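Local coordinates for protein glycerate dehydrogenase (Bacillus sp. 5mfcol3.1, PDB 6P2I) that probably reduces acyclic imino acids, the kind produced by a partner oxidase, to amino acids with NADPH as cofactor, and here holds D-arginine beside that cofactor, at residues A48-T53 / L69-T74; D142-L147 / K167-N172; L198-N203 / G230-E235. All blocks are in the same frame, centred on the assembly; numbering follows the deposited sequence. Where two conformers were deposited one is given.

Contact 1. Residues A48-T53 / L69-T74. With DAR (D-arginine), chain D.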
loop_
_atom_site.group_PDB
_atom_site.type_symbol
_atom_site.label_atom_id
_atom_site.label_comp_id
_atom_site.label_asym_id
_atom_site.label_seq_id
_atom_site.Cartn_x
_atom_site.Cartn_y
_atom_site.Cartn_z
ATOM N N ALA A 48 -17.735 -33.589 4.133
ATOM C CA ALA A 48 -17.225 -33.082 2.866
ATOM C C ALA A 48 -16.569 -31.731 3.094
ATOM O O ALA A 48 -16.991 -30.969 3.964
ATOM C CB ALA A 48 -18.329 -32.933 1.818
ATOM N N ILE A 49 -15.539 -31.451 2.293
ATOM C CA ILE A 49 -14.852 -30.157 2.267
ATOM C C ILE A 49 -14.940 -29.630 0.843
ATOM O O ILE A 49 -14.708 -30.377 -0.113
ATOM C CB ILE A 49 -13.383 -30.276 2.697
ATOM C CG1 ILE A 49 -13.265 -30.983 4.048
ATOM C CG2 ILE A 49 -12.728 -28.863 2.741
ATOM C CD1 ILE A 49 -11.923 -31.647 4.266
ATOM N N VAL A 50 -15.265 -28.350 0.691
ATOM C CA VAL A 50 -15.485 -27.793 -0.636
ATOM C C VAL A 50 -14.769 -26.451 -0.745
ATOM O O VAL A 50 -14.702 -25.688 0.228
ATOM C CB VAL A 50 -16.993 -27.656 -0.938
ATOM C CG1 VAL A 50 -17.664 -26.689 0.046
ATOM C CG2 VAL A 50 -17.219 -27.227 -2.376
ATOM N N GLU A 51 -14.208 -26.180 -1.924
ATOM C CA GLU A 51 -13.523 -24.910 -2.182
ATOM C C GLU A 51 -14.101 -24.130 -3.351
ATOM O O GLU A 51 -14.131 -22.889 -3.313
ATOM C CB GLU A 51 -12.026 -25.148 -2.438
ATOM C CG GLU A 51 -11.281 -23.845 -2.777
ATOM C CD GLU A 51 -9.776 -23.940 -2.698
ATOM O OE1 GLU A 51 -9.111 -22.964 -3.118
ATOM O OE2 GLU A 51 -9.250 -24.961 -2.220
ATOM N N TRP A 52 -14.574 -24.822 -4.394
ATOM C CA TRP A 52 -14.926 -24.183 -5.656
ATOM C C TRP A 52 -16.335 -24.473 -6.132
ATOM O O TRP A 52 -16.858 -23.709 -6.949
ATOM C CB TRP A 52 -13.982 -24.644 -6.778
ATOM C CG TRP A 52 -12.534 -24.449 -6.498
ATOM C CD1 TRP A 52 -11.653 -25.372 -5.996
ATOM C CD2 TRP A 52 -11.786 -23.249 -6.707
ATOM N NE1 TRP A 52 -10.398 -24.812 -5.894
ATOM C CE2 TRP A 52 -10.459 -23.509 -6.318
ATOM C CE3 TRP A 52 -12.118 -21.974 -7.184
ATOM C CZ2 TRP A 52 -9.454 -22.536 -6.389
ATOM C CZ3 TRP A 52 -11.123 -21.011 -7.261
ATOM C CH2 TRP A 52 -9.805 -21.300 -6.870
ATOM N N THR A 53 -16.948 -25.559 -5.691
ATOM C CA THR A 53 -18.094 -26.113 -6.388
ATOM C C THR A 53 -19.390 -25.584 -5.804
ATOM O O THR A 53 -19.626 -25.695 -4.599
ATOM C CB THR A 53 -18.050 -27.638 -6.313
ATOM O OG1 THR A 53 -16.828 -28.077 -6.907
ATOM C CG2 THR A 53 -19.238 -28.267 -7.034
ATOM N N LEU A 69 -20.736 -30.499 6.029
ATOM C CA LEU A 69 -20.035 -29.833 4.940
ATOM C C LEU A 69 -19.223 -28.688 5.511
ATOM O O LEU A 69 -19.754 -27.871 6.272
ATOM C CB LEU A 69 -21.017 -29.304 3.895
ATOM C CG LEU A 69 -20.419 -28.519 2.729
ATOM C CD1 LEU A 69 -19.547 -29.419 1.873
ATOM C CD2 LEU A 69 -21.522 -27.899 1.884
ATOM N N ILE A 70 -17.945 -28.632 5.140
ATOM C CA ILE A 70 -17.039 -27.554 5.524
ATOM C C ILE A 70 -16.643 -26.809 4.261
ATOM O O ILE A 70 -16.124 -27.422 3.319
ATOM C CB ILE A 70 -15.790 -28.093 6.235
ATOM C CG1 ILE A 70 -16.179 -28.868 7.498
ATOM C CG2 ILE A 70 -14.789 -26.950 6.515
ATOM C CD1 ILE A 70 -15.074 -29.767 8.011
ATOM N N THR A 71 -16.874 -25.491 4.233
ATOM C CA THR A 71 -16.264 -24.673 3.195
ATOM C C THR A 71 -14.863 -24.318 3.657
ATOM O O THR A 71 -14.673 -23.948 4.820
ATOM C CB THR A 71 -17.071 -23.400 2.906
ATOM O OG1 THR A 71 -17.102 -22.544 4.063
ATOM C CG2 THR A 71 -18.494 -23.756 2.458
ATOM N N ILE A 72 -13.876 -24.511 2.775
ATOM C CA ILE A 72 -12.519 -24.089 3.088
ATOM C C ILE A 72 -12.449 -22.577 3.108
ATOM O O ILE A 72 -11.519 -22.013 3.685
ATOM C CB ILE A 72 -11.504 -24.678 2.085
ATOM C CG1 ILE A 72 -10.093 -24.712 2.699
ATOM C CG2 ILE A 72 -11.498 -23.874 0.795
ATOM C CD1 ILE A 72 -9.972 -25.663 3.878
ATOM N N THR A 73 -13.438 -21.918 2.520
ATOM C CA THR A 73 -13.519 -20.470 2.410
ATOM C C THR A 73 -14.250 -19.867 3.602
ATOM O O THR A 73 -14.981 -20.547 4.325
ATOM C CB THR A 73 -14.261 -20.099 1.129
ATOM O OG1 THR A 73 -15.543 -20.747 1.132
ATOM C CG2 THR A 73 -13.470 -20.558 -0.079
ATOM N N THR A 74 -14.043 -18.556 3.806
ATOM C CA THR A 74 -14.926 -17.824 4.711
ATOM C C THR A 74 -16.284 -17.587 4.067
ATOM O O THR A 74 -17.325 -17.656 4.734
ATOM C CB THR A 74 -14.278 -16.496 5.101
ATOM O OG1 THR A 74 -13.049 -16.778 5.762
ATOM C CG2 THR A 74 -15.203 -15.678 6.024
HETATM N N DAR D . -13.526 -16.037 -1.259
HETATM C CA DAR D . -12.569 -15.915 -0.159
HETATM C CB DAR D . -11.188 -16.463 -0.548
HETATM C CG DAR D . -11.192 -17.959 -0.875
HETATM C CD DAR D . -9.785 -18.550 -0.842
HETATM N NE DAR D . -9.699 -19.999 -1.022
HETATM C CZ DAR D . -9.170 -20.778 -0.073
HETATM N NH1 DAR D . -9.136 -20.364 1.198
HETATM N NH2 DAR D . -8.671 -21.977 -0.375
HETATM C C DAR D . -13.121 -16.555 1.102
HETATM O O DAR D . -12.385 -17.069 1.967
HETATM O OXT DAR D . -14.342 -16.539 1.254
#
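V50 N meets I70 O near the C-terminal end of a parallel strand pair within a beta-alpha-beta unit, where the 48-50 and 69-71 parts of the two strands lie 23° apart in direction. Three backbone bonds fix the register. I70 N gives its hydrogen to A48 O at 2.8 Å, V50 N to I70 O at 2.9 Å, and I72 N to V50 O at an N-H...O angle of 172°. This last bond ties I72 in just past the strand. T71 then uses its hydroxyl within its own segment, T71 OG1 donating to T73 O.

Beside this backbone network, L69 CD1 packs on A48 CB, and V50 CG1 lies 3.8 Å from L69 CD1. Where the strands end, E51 reaches out with CG opposite the backbone N (chi1 177°) and an extended chain, its CB resting 3.5 Å from I72 CG2. That reach satisfies both carboxylate oxygens: OE2 pairs with Y5 OH, while OE1 pairs with T10 OG1 and with the ligand. S75 N, N286 OD1 and Y97 OH bind D-arginine as well. Within this contact the pocket holds it from two ends: T74 N donates to ligand O at 2.9 Å, and ligand NH2 donates almost straight to E51 OE1, also at 2.9 Å.

Contact 2. Residues D142-L147 / K167-N172. With NAP (NADP nicotinamide-adenine-dinucleotide phosphate), chain C.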
loop_
_atom_site.group_PDB
_atom_site.type_symbol
_atom_site.label_atom_id
_atom_site.label_comp_id
_atom_site.label_asym_id
_atom_site.label_seq_id
_atom_site.Cartn_x
_atom_site.Cartn_y
_atom_site.Cartn_z
ATOM N N ASP A 142 -5.839 11.122 8.542
ATOM C CA ASP A 142 -6.908 12.068 8.860
ATOM C C ASP A 142 -8.078 11.986 7.888
ATOM O O ASP A 142 -9.036 12.766 8.036
ATOM C CB ASP A 142 -6.414 13.526 8.934
ATOM C CG ASP A 142 -5.616 13.803 10.189
ATOM O OD1 ASP A 142 -5.811 13.072 11.185
ATOM O OD2 ASP A 142 -4.798 14.748 10.179
ATOM N N LYS A 143 -8.051 11.075 6.914
ATOM C CA LYS A 143 -9.194 10.909 6.032
ATOM C C LYS A 143 -10.216 9.988 6.681
ATOM O O LYS A 143 -9.937 9.292 7.657
ATOM C CB LYS A 143 -8.766 10.337 4.681
ATOM C CG LYS A 143 -7.732 11.203 3.964
ATOM C CD LYS A 143 -8.324 12.534 3.546
ATOM C CE LYS A 143 -7.274 13.407 2.869
ATOM N NZ LYS A 143 -6.086 13.604 3.751
ATOM N N THR A 144 -11.415 9.983 6.115
ATOM C CA THR A 144 -12.495 9.140 6.612
ATOM C C THR A 144 -12.585 7.894 5.749
ATOM O O THR A 144 -12.748 7.990 4.526
ATOM C CB THR A 144 -13.826 9.884 6.596
ATOM O OG1 THR A 144 -13.775 10.972 7.523
ATOM C CG2 THR A 144 -14.967 8.923 6.993
ATOM N N ILE A 145 -12.478 6.729 6.380
ATOM C CA ILE A 145 -12.686 5.456 5.698
ATOM C C ILE A 145 -14.010 4.879 6.173
ATOM O O ILE A 145 -14.275 4.833 7.379
ATOM C CB ILE A 145 -11.525 4.476 5.937
ATOM C CG1 ILE A 145 -11.798 3.161 5.203
ATOM C CG2 ILE A 145 -11.277 4.236 7.426
ATOM C CD1 ILE A 145 -10.575 2.248 5.112
ATOM N N GLY A 146 -14.840 4.455 5.221
ATOM C CA GLY A 146 -16.147 3.913 5.534
ATOM C C GLY A 146 -16.176 2.435 5.209
ATOM O O GLY A 146 -15.872 2.026 4.080
ATOM N N LEU A 147 -16.506 1.624 6.202
ATOM C CA LEU A 147 -16.448 0.170 6.094
ATOM C C LEU A 147 -17.874 -0.356 6.007
ATOM O O LEU A 147 -18.645 -0.238 6.964
ATOM C CB LEU A 147 -15.695 -0.415 7.288
ATOM C CG LEU A 147 -14.302 0.192 7.525
ATOM C CD1 LEU A 147 -13.671 -0.316 8.826
ATOM C CD2 LEU A 147 -13.396 -0.105 6.338
ATOM N N LYS A 167 -10.204 8.603 10.424
ATOM C CA LYS A 167 -11.542 8.550 11.006
ATOM C C LYS A 167 -12.250 7.350 10.403
ATOM O O LYS A 167 -12.321 7.229 9.177
ATOM C CB LYS A 167 -12.327 9.828 10.726
ATOM C CG LYS A 167 -11.452 11.059 10.604
ATOM C CD LYS A 167 -12.072 12.267 11.281
ATOM C CE LYS A 167 -11.090 13.430 11.331
ATOM N NZ LYS A 167 -11.638 14.583 12.094
ATOM N N VAL A 168 -12.736 6.445 11.251
ATOM C CA VAL A 168 -13.353 5.207 10.782
ATOM C C VAL A 168 -14.849 5.274 11.033
ATOM O O VAL A 168 -15.286 5.443 12.178
ATOM C CB VAL A 168 -12.747 3.974 11.468
ATOM C CG1 VAL A 168 -13.350 2.697 10.883
ATOM C CG2 VAL A 168 -11.224 3.990 11.322
ATOM N N ILE A 169 -15.631 5.138 9.965
ATOM C CA ILE A 169 -17.072 4.977 10.074
ATOM C C ILE A 169 -17.440 3.658 9.400
ATOM O O ILE A 169 -16.638 3.049 8.690
ATOM C CB ILE A 169 -17.855 6.171 9.481
ATOM C CG1 ILE A 169 -17.715 6.224 7.956
ATOM C CG2 ILE A 169 -17.417 7.500 10.134
ATOM C CD1 ILE A 169 -18.422 7.410 7.316
ATOM N N GLY A 170 -18.653 3.190 9.656
ATOM C CA GLY A 170 -18.985 1.875 9.146
ATOM C C GLY A 170 -20.424 1.520 9.425
ATOM O O GLY A 170 -21.173 2.278 10.053
ATOM N N LEU A 171 -20.812 0.348 8.934
ATOM C CA LEU A 171 -22.176 -0.107 9.133
ATOM C C LEU A 171 -22.202 -1.620 9.146
ATOM O O LEU A 171 -21.372 -2.284 8.518
ATOM C CB LEU A 171 -23.137 0.425 8.059
ATOM C CG LEU A 171 -23.009 0.002 6.596
ATOM C CD1 LEU A 171 -23.779 -1.268 6.318
ATOM C CD2 LEU A 171 -23.542 1.099 5.698
ATOM N N ASN A 172 -23.176 -2.150 9.876
ATOM C CA ASN A 172 -23.465 -3.566 9.876
ATOM C C ASN A 172 -24.978 -3.715 9.770
ATOM O O ASN A 172 -25.706 -2.739 9.553
ATOM C CB ASN A 172 -22.862 -4.250 11.114
ATOM C CG ASN A 172 -23.410 -3.698 12.429
ATOM O OD1 ASN A 172 -24.427 -3.007 12.461
ATOM N ND2 ASN A 172 -22.723 -4.005 13.524
HETATM P PA NAP C . -18.164 -11.385 9.023
HETATM O O1A NAP C . -19.372 -12.293 8.932
HETATM O O2A NAP C . -17.270 -11.459 10.226
HETATM O O5B NAP C . -18.682 -9.878 8.902
HETATM C C5B NAP C . -19.701 -9.518 7.974
HETATM C C4B NAP C . -20.100 -8.079 8.278
HETATM O O4B NAP C . -21.053 -7.680 7.290
HETATM C C3B NAP C . -20.795 -7.941 9.635
HETATM O O3B NAP C . -20.548 -6.620 10.158
HETATM C C2B NAP C . -22.261 -8.041 9.290
HETATM O O2B NAP C . -23.100 -7.394 10.235
HETATM C C1B NAP C . -22.246 -7.283 7.975
HETATM N N9A NAP C . -23.460 -7.556 7.189
HETATM C C8A NAP C . -23.968 -8.763 6.869
HETATM N N7A NAP C . -25.111 -8.616 6.155
HETATM C C5A NAP C . -25.338 -7.294 6.040
HETATM C C6A NAP C . -26.366 -6.444 5.409
HETATM N N6A NAP C . -27.410 -7.001 4.750
HETATM N N1A NAP C . -26.219 -5.107 5.514
HETATM C C2A NAP C . -25.182 -4.537 6.167
HETATM N N3A NAP C . -24.203 -5.239 6.768
HETATM C C4A NAP C . -24.245 -6.601 6.728
HETATM O O3 NAP C . -17.375 -11.596 7.630
HETATM P PN NAP C . -15.807 -11.378 7.348
HETATM O O1N NAP C . -15.009 -12.509 7.947
HETATM O O2N NAP C . -15.417 -9.962 7.709
HETATM O O5D NAP C . -15.784 -11.572 5.754
HETATM C C5D NAP C . -16.543 -10.697 4.911
HETATM C C4D NAP C . -16.448 -11.142 3.458
HETATM O O4D NAP C . -15.102 -11.002 3.012
HETATM C C3D NAP C . -16.742 -12.618 3.227
HETATM O O3D NAP C . -18.148 -12.896 3.151
HETATM C C2D NAP C . -16.009 -12.888 1.921
HETATM O O2D NAP C . -16.924 -12.766 0.825
HETATM C C1D NAP C . -14.927 -11.807 1.853
HETATM N N1N NAP C . -13.590 -12.415 1.842
HETATM C C2N NAP C . -12.746 -12.132 0.835
HETATM C C3N NAP C . -11.477 -12.703 0.779
HETATM C C7N NAP C . -10.555 -12.395 -0.375
HETATM O O7N NAP C . -9.595 -13.123 -0.581
HETATM N N7N NAP C . -10.824 -11.372 -1.198
HETATM C C4N NAP C . -11.088 -13.581 1.794
HETATM C C5N NAP C . -11.984 -13.869 2.826
HETATM C C6N NAP C . -13.234 -13.259 2.825
HETATM P P2B NAP C . -23.648 -8.113 11.573
HETATM O O1X NAP C . -24.317 -9.395 11.105
HETATM O O2X NAP C . -22.427 -8.384 12.409
HETATM O O3X NAP C . -24.555 -7.074 12.175
#
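T144 to L147 pair with K167 to G170 as neighbouring parallel strands of the large sheet, a backbone contact with side chains on both faces. The evidence is five alternating hydrogen bonds. K167 N donates to K143 O, I145 N to K167 O at 2.8 Å, I169 N to I145 O with an N-H...O angle of 169°, L147 N to I169 O, and L171 N to L147 O at 3.0 Å. On one face I145 and V168 lie side by side, CG2 to CG2, and L147 CD1 leans on V168 CG1 at 3.7 Å; helix 152-163 covers L147 and V168 there. On the other, I169 places CG1 between its backbone N and carbonyl carbon (chi1 69°), which brings CG1 over G146 CA at 3.7 Å and CD1 to T144 CG2.

This is the first beta-alpha-beta crossover of a Rossmann dinucleotide-binding domain: strand 144-148, helix 152-163, strand 167-171, consistent with a GxGxxG turn after the first strand. G170 CA lies 3.1 Å from L147 O, and a CB there would come about as close to that oxygen, so the strands close in where there is no side chain. At the end of the strand and just beyond it, the chain meets the cofactor. L171 CD1 touches adenine C2A at 3.6 Å, and N172 CB lies 3.3 Å from NADP O2B, the oxygen that carries the 2'-phosphate. The N172 amide is turned to its own chain, ND2 donating to R176 O.

Contact 3. Residues L198-N203 / G230-E235. With NAP (NADP nicotinamide-adenine-dinucleotide phosphate), chain C.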
loop_
_atom_site.group_PDB
_atom_site.type_symbol
_atom_site.label_atom_id
_atom_site.label_comp_id
_atom_site.label_asym_id
_atom_site.label_seq_id
_atom_site.Cartn_x
_atom_site.Cartn_y
_atom_site.Cartn_z
ATOM N N LEU A 198 -15.548 -2.565 1.147
ATOM C CA LEU A 198 -16.609 -3.538 1.386
ATOM C C LEU A 198 -16.069 -4.748 2.143
ATOM O O LEU A 198 -15.026 -5.300 1.777
ATOM C CB LEU A 198 -17.233 -3.993 0.060
ATOM C CG LEU A 198 -18.179 -2.985 -0.603
ATOM C CD1 LEU A 198 -18.199 -3.160 -2.120
ATOM C CD2 LEU A 198 -19.586 -3.125 -0.033
ATOM N N HIS A 199 -16.794 -5.167 3.186
ATOM C CA HIS A 199 -16.416 -6.314 4.005
ATOM C C HIS A 199 -17.680 -7.037 4.456
ATOM O O HIS A 199 -17.952 -7.202 5.639
ATOM C CB HIS A 199 -15.547 -5.859 5.171
ATOM C CG HIS A 199 -14.278 -5.227 4.715
ATOM N ND1 HIS A 199 -13.264 -5.953 4.126
ATOM C CD2 HIS A 199 -13.886 -3.930 4.681
ATOM C CE1 HIS A 199 -12.285 -5.134 3.784
ATOM N NE2 HIS A 199 -12.636 -3.902 4.107
ATOM N N ILE A 200 -18.454 -7.493 3.476
ATOM C CA ILE A 200 -19.804 -7.993 3.703
ATOM C C ILE A 200 -20.012 -9.252 2.870
ATOM O O ILE A 200 -19.487 -9.348 1.750
ATOM C CB ILE A 200 -20.821 -6.882 3.379
ATOM C CG1 ILE A 200 -22.231 -7.237 3.818
ATOM C CG2 ILE A 200 -20.776 -6.498 1.903
ATOM C CD1 ILE A 200 -23.217 -6.135 3.519
ATOM N N PRO A 201 -20.716 -10.250 3.389
ATOM C CA PRO A 201 -20.993 -11.449 2.589
ATOM C C PRO A 201 -21.970 -11.139 1.473
ATOM O O PRO A 201 -22.799 -10.231 1.570
ATOM C CB PRO A 201 -21.603 -12.416 3.604
ATOM C CG PRO A 201 -22.270 -11.520 4.589
ATOM C CD PRO A 201 -21.321 -10.348 4.732
ATOM N N ARG A 202 -21.872 -11.917 0.403
ATOM C CA ARG A 202 -22.829 -11.836 -0.692
ATOM C C ARG A 202 -24.009 -12.765 -0.438
ATOM O O ARG A 202 -23.828 -13.967 -0.210
ATOM C CB ARG A 202 -22.160 -12.192 -2.017
ATOM C CG ARG A 202 -23.124 -12.232 -3.188
ATOM C CD ARG A 202 -22.684 -13.266 -4.193
ATOM N NE ARG A 202 -23.485 -13.224 -5.406
ATOM C CZ ARG A 202 -23.160 -13.860 -6.524
ATOM N NH1 ARG A 202 -22.044 -14.577 -6.575
ATOM N NH2 ARG A 202 -23.944 -13.776 -7.589
ATOM N N ASN A 203 -25.214 -12.208 -0.467
ATOM C CA ASN A 203 -26.434 -13.008 -0.431
ATOM C C ASN A 203 -27.529 -12.217 -1.132
ATOM O O ASN A 203 -27.273 -11.157 -1.709
ATOM C CB ASN A 203 -26.808 -13.388 1.008
ATOM C CG ASN A 203 -26.888 -12.187 1.924
ATOM O OD1 ASN A 203 -27.532 -11.193 1.604
ATOM N ND2 ASN A 203 -26.220 -12.269 3.065
ATOM N N GLY A 230 -17.798 -9.145 -6.622
ATOM C CA GLY A 230 -18.120 -8.061 -7.538
ATOM C C GLY A 230 -19.607 -7.778 -7.608
ATOM O O GLY A 230 -20.019 -6.636 -7.843
ATOM N N ASN A 231 -20.429 -8.808 -7.381
ATOM C CA ASN A 231 -21.883 -8.721 -7.423
ATOM C C ASN A 231 -22.478 -7.823 -6.348
ATOM O O ASN A 231 -23.684 -7.554 -6.396
ATOM C CB ASN A 231 -22.458 -10.131 -7.286
ATOM C CG ASN A 231 -21.653 -11.151 -8.059
ATOM O OD1 ASN A 231 -20.565 -11.568 -7.632
ATOM N ND2 ASN A 231 -22.165 -11.540 -9.220
ATOM N N LEU A 232 -21.681 -7.377 -5.374
ATOM C CA LEU A 232 -22.178 -6.443 -4.371
ATOM C C LEU A 232 -22.420 -5.063 -4.956
ATOM O O LEU A 232 -23.112 -4.252 -4.333
ATOM C CB LEU A 232 -21.184 -6.329 -3.212
ATOM C CG LEU A 232 -20.930 -7.606 -2.414
ATOM C CD1 LEU A 232 -19.840 -7.374 -1.418
ATOM C CD2 LEU A 232 -22.204 -8.042 -1.701
ATOM N N ILE A 233 -21.850 -4.776 -6.122
ATOM C CA ILE A 233 -21.893 -3.453 -6.737
ATOM C C ILE A 233 -22.674 -3.542 -8.037
ATOM O O ILE A 233 -22.597 -4.554 -8.744
ATOM C CB ILE A 233 -20.470 -2.921 -7.012
ATOM C CG1 ILE A 233 -19.601 -3.033 -5.755
ATOM C CG2 ILE A 233 -20.524 -1.494 -7.543
ATOM C CD1 ILE A 233 -18.154 -2.602 -5.974
ATOM N N ASP A 234 -23.430 -2.486 -8.349
ATOM C CA ASP A 234 -23.898 -2.298 -9.718
ATOM C C ASP A 234 -22.670 -2.038 -10.582
ATOM O O ASP A 234 -22.218 -0.893 -10.707
ATOM C CB ASP A 234 -24.902 -1.144 -9.809
ATOM C CG ASP A 234 -25.522 -0.994 -11.195
ATOM O OD1 ASP A 234 -24.858 -1.292 -12.216
ATOM O OD2 ASP A 234 -26.688 -0.550 -11.262
ATOM N N GLU A 235 -22.113 -3.100 -11.167
ATOM C CA GLU A 235 -20.807 -2.984 -11.805
ATOM C C GLU A 235 -20.851 -2.107 -13.046
ATOM O O GLU A 235 -19.871 -1.411 -13.343
ATOM C CB GLU A 235 -20.278 -4.368 -12.158
ATOM C CG GLU A 235 -18.798 -4.402 -12.415
ATOM C CD GLU A 235 -18.309 -5.808 -12.650
ATOM O OE1 GLU A 235 -17.756 -6.394 -11.695
ATOM O OE2 GLU A 235 -18.510 -6.324 -13.779
HETATM P PA NAP C . -18.164 -11.385 9.023
HETATM O O1A NAP C . -19.372 -12.293 8.932
HETATM O O2A NAP C . -17.270 -11.459 10.226
HETATM O O5B NAP C . -18.682 -9.878 8.902
HETATM C C5B NAP C . -19.701 -9.518 7.974
HETATM C C4B NAP C . -20.100 -8.079 8.278
HETATM O O4B NAP C . -21.053 -7.680 7.290
HETATM C C3B NAP C . -20.795 -7.941 9.635
HETATM O O3B NAP C . -20.548 -6.620 10.158
HETATM C C2B NAP C . -22.261 -8.041 9.290
HETATM O O2B NAP C . -23.100 -7.394 10.235
HETATM C C1B NAP C . -22.246 -7.283 7.975
HETATM N N9A NAP C . -23.460 -7.556 7.189
HETATM C C8A NAP C . -23.968 -8.763 6.869
HETATM N N7A NAP C . -25.111 -8.616 6.155
HETATM C C5A NAP C . -25.338 -7.294 6.040
HETATM C C6A NAP C . -26.366 -6.444 5.409
HETATM N N6A NAP C . -27.410 -7.001 4.750
HETATM N N1A NAP C . -26.219 -5.107 5.514
HETATM C C2A NAP C . -25.182 -4.537 6.167
HETATM N N3A NAP C . -24.203 -5.239 6.768
HETATM C C4A NAP C . -24.245 -6.601 6.728
HETATM O O3 NAP C . -17.375 -11.596 7.630
HETATM P PN NAP C . -15.807 -11.378 7.348
HETATM O O1N NAP C . -15.009 -12.509 7.947
HETATM O O2N NAP C . -15.417 -9.962 7.709
HETATM O O5D NAP C . -15.784 -11.572 5.754
HETATM C C5D NAP C . -16.543 -10.697 4.911
HETATM C C4D NAP C . -16.448 -11.142 3.458
HETATM O O4D NAP C . -15.102 -11.002 3.012
HETATM C C3D NAP C . -16.742 -12.618 3.227
HETATM O O3D NAP C . -18.148 -12.896 3.151
HETATM C C2D NAP C . -16.009 -12.888 1.921
HETATM O O2D NAP C . -16.924 -12.766 0.825
HETATM C C1D NAP C . -14.927 -11.807 1.853
HETATM N N1N NAP C . -13.590 -12.415 1.842
HETATM C C2N NAP C . -12.746 -12.132 0.835
HETATM C C3N NAP C . -11.477 -12.703 0.779
HETATM C C7N NAP C . -10.555 -12.395 -0.375
HETATM O O7N NAP C . -9.595 -13.123 -0.581
HETATM N N7N NAP C . -10.824 -11.372 -1.198
HETATM C C4N NAP C . -11.088 -13.581 1.794
HETATM C C5N NAP C . -11.984 -13.869 2.826
HETATM C C6N NAP C . -13.234 -13.259 2.825
HETATM P P2B NAP C . -23.648 -8.113 11.573
HETATM O O1X NAP C . -24.317 -9.395 11.105
HETATM O O2X NAP C . -22.427 -8.384 12.409
HETATM O O3X NAP C . -24.555 -7.074 12.175
#
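L232 is the main bump of this contact, and I200 CG2, the P201 carbonyl and R202 CA and CB form the hollow that receives it. Its CD1 sits 3.6 Å from I200 CG2, while CD2 turns to R202 CA and P201 O, each 4.0 Å away, so the two branches of the fork touch I200 and the P201-R202 backbone respectively. No hydrogen bond joins the two segments; they meet by apolar packing and one stack.

Beside L232, R202 lays its guanidinium flat over the amide of N231, the planes 10° apart and N231 CG 3.4 Å above the guanidinium plane, over its centre. The nearest polar pair, R202 NH2 and N231 ND2 at 3.3 Å, are both donors, so this is stacking. Bent at chi2 (-148°), the arginine chain carries its guanidinium over that amide, and NE forms a salt bridge with E207. Shortening R202 to an alanine is likely to leave E207 without its charged mate and the N231 amide without its flat cover, free to turn.

The other side of the 198-203 segment faces the cofactor: I200 CD1 packs 3.4 Å from adenine C4A, and P201 CA approaches O3D, as expected of a loop following a strand in a Rossmann-type dinucleotide site.

Overall arrangement
The three contacts follow one another along the chain. Contact 1 belongs to the five-stranded parallel sheet, whereas contact 2 pairs two strands of the seven-stranded one and contact 3 joins loops that follow its strands 195-198 and 223-226. Contacts 1 and 2 lie on opposite sides of the chain's centre, their centres 32 Å apart. Contact 3 is intermediate, its centre 20 Å from that of contact 1 and 18 Å from that of contact 2, which it touches where L147 packs on H199. Both contacts 2 and 3 touch NADP; contact 1 supplies four of the nine residues of the D-arginine pocket, and its T74 also touches NADP, consistent with a site lying between the two sheets.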